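Local coordinates for protein putative methyltransferase (Emericella variicolor, PDB 7DMB) that probably transfers methyl groups as a trans-acting methyltransferase of calbistrin biosynthesis, and binds S-adenosyl-L-homocysteine, at residues E88-R91 and N92-S96. Residues are numbered along the deposited sequence; the frame is centred on the assembly and turned at random.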
ATOM      1  N   GLU A  88      17.259 -12.161 -11.185  1.00 20.71           N
ATOM      2  CA  GLU A  88      17.000 -13.425 -11.866  1.00 20.95           C
ATOM      3  C   GLU A  88      15.617 -13.957 -11.524  1.00 19.61           C
ATOM      4  O   GLU A  88      14.918 -14.496 -12.389  1.00 20.10           O
ATOM      5  CB  GLU A  88      18.058 -14.456 -11.471  1.00 23.92           C
ATOM      6  CG  GLU A  88      19.478 -14.158 -11.916  1.00 25.71           C
ATOM      7  CD  GLU A  88      20.456 -15.173 -11.352  1.00 36.28           C
ATOM      8  OE1 GLU A  88      21.097 -14.866 -10.320  1.00 37.75           O
ATOM      9  OE2 GLU A  88      20.555 -16.290 -11.918  1.00 36.74           O
ATOM     10  N   LYS A  89      15.222 -13.843 -10.254  1.00 21.49           N
ATOM     11  CA  LYS A  89      13.886 -14.267  -9.852  1.00 22.33           C
ATOM     12  C   LYS A  89      12.818 -13.477 -10.595  1.00 22.97           C
ATOM     13  O   LYS A  89      11.821 -14.051 -11.057  1.00 16.87           O
ATOM     14  CB  LYS A  89      13.724 -14.100  -8.343  1.00 21.50           C
ATOM     15  CG  LYS A  89      14.774 -14.864  -7.524  1.00 27.82           C
ATOM     16  CD  LYS A  89      14.210 -15.314  -6.182  1.00 25.70           C
ATOM     17  CE  LYS A  89      15.230 -16.137  -5.405  1.00 35.08           C
ATOM     18  NZ  LYS A  89      16.231 -15.287  -4.702  1.00 36.98           N
ATOM     19  N   TYR A  90      13.026 -12.158 -10.737  1.00 18.17           N
ATOM     20  CA  TYR A  90      12.065 -11.310 -11.438  1.00 17.63           C
ATOM     21  C   TYR A  90      11.989 -11.665 -12.918  1.00 17.54           C
ATOM     22  O   TYR A  90      10.892 -11.796 -13.478  1.00 17.93           O
ATOM     23  CB  TYR A  90      12.434  -9.835 -11.254  1.00 15.37           C
ATOM     24  CG  TYR A  90      11.468  -8.855 -11.887  1.00 13.54           C
ATOM     25  CD1 TYR A  90      10.315  -8.462 -11.222  1.00 16.56           C
ATOM     26  CD2 TYR A  90      11.718  -8.309 -13.145  1.00 12.93           C
ATOM     27  CE1 TYR A  90       9.423  -7.549 -11.785  1.00 12.09           C
ATOM     28  CE2 TYR A  90      10.838  -7.392 -13.715  1.00 14.19           C
ATOM     29  CZ  TYR A  90       9.688  -7.013 -13.029  1.00 14.03           C
ATOM     30  OH  TYR A  90       8.801  -6.105 -13.576  1.00  8.88           O
ATOM     31  N   ARG A  91      13.150 -11.804 -13.571  1.00 17.02           N
ATOM     32  CA  ARG A  91      13.184 -12.259 -14.961  1.00 15.11           C
ATOM     33  C   ARG A  91      12.449 -13.593 -15.121  1.00 20.02           C
ATOM     34  O   ARG A  91      11.590 -13.743 -15.999  1.00 18.14           O
ATOM     35  CB  ARG A  91      14.634 -12.376 -15.446  1.00 16.85           C
ATOM     36  CG  ARG A  91      14.779 -13.093 -16.802  1.00 21.90           C
ATOM     37  CD  ARG A  91      16.129 -12.862 -17.507  1.00 21.01           C
ATOM     38  NE  ARG A  91      17.253 -13.509 -16.830  1.00 24.33           N
ATOM     39  CZ  ARG A  91      18.535 -13.224 -17.058  1.00 23.36           C
ATOM     40  NH1 ARG A  91      18.870 -12.315 -17.964  1.00 18.02           N
ATOM     41  NH2 ARG A  91      19.484 -13.854 -16.373  1.00 27.19           N
ATOM     42  N   ASN A  92      12.764 -14.571 -14.262  1.00 19.42           N
ATOM     43  CA  ASN A  92      12.095 -15.869 -14.328  1.00 19.71           C
ATOM     44  C   ASN A  92      10.598 -15.730 -14.091  1.00 20.04           C
ATOM     45  O   ASN A  92       9.788 -16.298 -14.832  1.00 16.42           O
ATOM     46  CB  ASN A  92      12.706 -16.831 -13.306  1.00 20.04           C
ATOM     47  CG  ASN A  92      14.107 -17.281 -13.692  1.00 26.72           C
ATOM     48  OD1 ASN A  92      14.514 -17.191 -14.860  1.00 23.59           O
ATOM     49  ND2 ASN A  92      14.854 -17.774 -12.710  1.00 25.82           N
ATOM     50  N   TRP A  93      10.212 -14.983 -13.046  1.00 18.35           N
ATOM     51  CA  TRP A  93       8.794 -14.729 -12.799  1.00 17.61           C
ATOM     52  C   TRP A  93       8.136 -14.047 -13.993  1.00 16.86           C
ATOM     53  O   TRP A  93       7.043 -14.441 -14.418  1.00 18.12           O
ATOM     54  CB  TRP A  93       8.600 -13.873 -11.539  1.00 17.56           C
ATOM     55  CG  TRP A  93       7.172 -13.414 -11.416  1.00 16.16           C
ATOM     56  CD1 TRP A  93       6.110 -14.158 -10.984  1.00 17.94           C
ATOM     57  CD2 TRP A  93       6.639 -12.139 -11.790  1.00 15.67           C
ATOM     58  NE1 TRP A  93       4.956 -13.418 -11.043  1.00 18.37           N
ATOM     59  CE2 TRP A  93       5.251 -12.176 -11.541  1.00 18.95           C
ATOM     60  CE3 TRP A  93       7.200 -10.969 -12.305  1.00 17.10           C
ATOM     61  CZ2 TRP A  93       4.418 -11.089 -11.785  1.00 19.62           C
ATOM     62  CZ3 TRP A  93       6.365  -9.880 -12.536  1.00 22.52           C
ATOM     63  CH2 TRP A  93       4.994  -9.950 -12.278  1.00 17.01           C
ATOM     64  N   LEU A  94       8.775 -13.017 -14.547  1.00 17.62           N
ATOM     65  CA  LEU A  94       8.142 -12.290 -15.645  1.00 18.94           C
ATOM     66  C   LEU A  94       7.984 -13.171 -16.885  1.00 14.56           C
ATOM     67  O   LEU A  94       6.960 -13.090 -17.564  1.00 16.41           O
ATOM     68  CB  LEU A  94       8.924 -11.018 -15.979  1.00 18.65           C
ATOM     69  CG  LEU A  94       8.071  -9.950 -16.682  1.00 17.28           C
ATOM     70  CD1 LEU A  94       6.807  -9.702 -15.928  1.00 20.42           C
ATOM     71  CD2 LEU A  94       8.829  -8.662 -16.866  1.00 18.42           C
ATOM     72  N   ALA A  95       8.977 -14.019 -17.187  1.00 17.56           N
ATOM     73  CA  ALA A  95       8.841 -14.971 -18.292  1.00 19.76           C
ATOM     74  C   ALA A  95       7.642 -15.889 -18.097  1.00 17.45           C
ATOM     75  O   ALA A  95       6.965 -16.245 -19.067  1.00 18.29           O
ATOM     76  CB  ALA A  95      10.106 -15.821 -18.444  1.00 16.82           C
ATOM     77  N   SER A  96       7.369 -16.292 -16.855  1.00 16.58           N
ATOM     78  CA  SER A  96       6.247 -17.193 -16.619  1.00 14.88           C
ATOM     79  C   SER A  96       4.914 -16.461 -16.748  1.00 17.66           C
ATOM     80  O   SER A  96       3.935 -17.024 -17.248  1.00 16.34           O
ATOM     81  CB  SER A  96       6.389 -17.855 -15.251  1.00 17.80           C
ATOM     82  OG  SER A  96       5.837 -17.040 -14.237  1.00 26.80           O
TER
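Tyr-90 lays one flank of its ring against the indole of Trp-93 and the other against Leu-94. On the first flank CE1 of Tyr-90 lies 3.9 Å from CZ3 of Trp-93; the six-membered rings have centroids 5.7 Å apart and planes at 44°, an oblique aromatic pair. On the other, CE2 of Tyr-90 meets CD2 of Leu-94 at 3.9 Å, the two side chains running side by side in the same direction. Both aromatic side chains carry CG anti to the backbone N (chi1 -177° for Tyr-90), and the rings project outward from the same side of the helix, which brings CE1 beside CZ3. Trp-93 and Leu-94 stand at i+3 and i+4 from Tyr-90 in helix 85-101, whose backbone i+4 to i hydrogen bonds include Leu-94 N to Tyr-90 O at 2.7 Å. Ser-96, three residues beyond Trp-93, turns OG back to donate to Trp-93 O at 2.9 Å. The buried face packs on helix 56-79, where Tyr-90 and Leu-94 share Met-73, while the Tyr-90 hydroxyl is hydrogen-bonded to the carbonyl of Phe-322. Arg-91, bent at chi3, bonds through NH1 to the carbonyls of Leu-77 and Ala-80, tying helix 85-101 to the end of helix 56-79 and the loop after it.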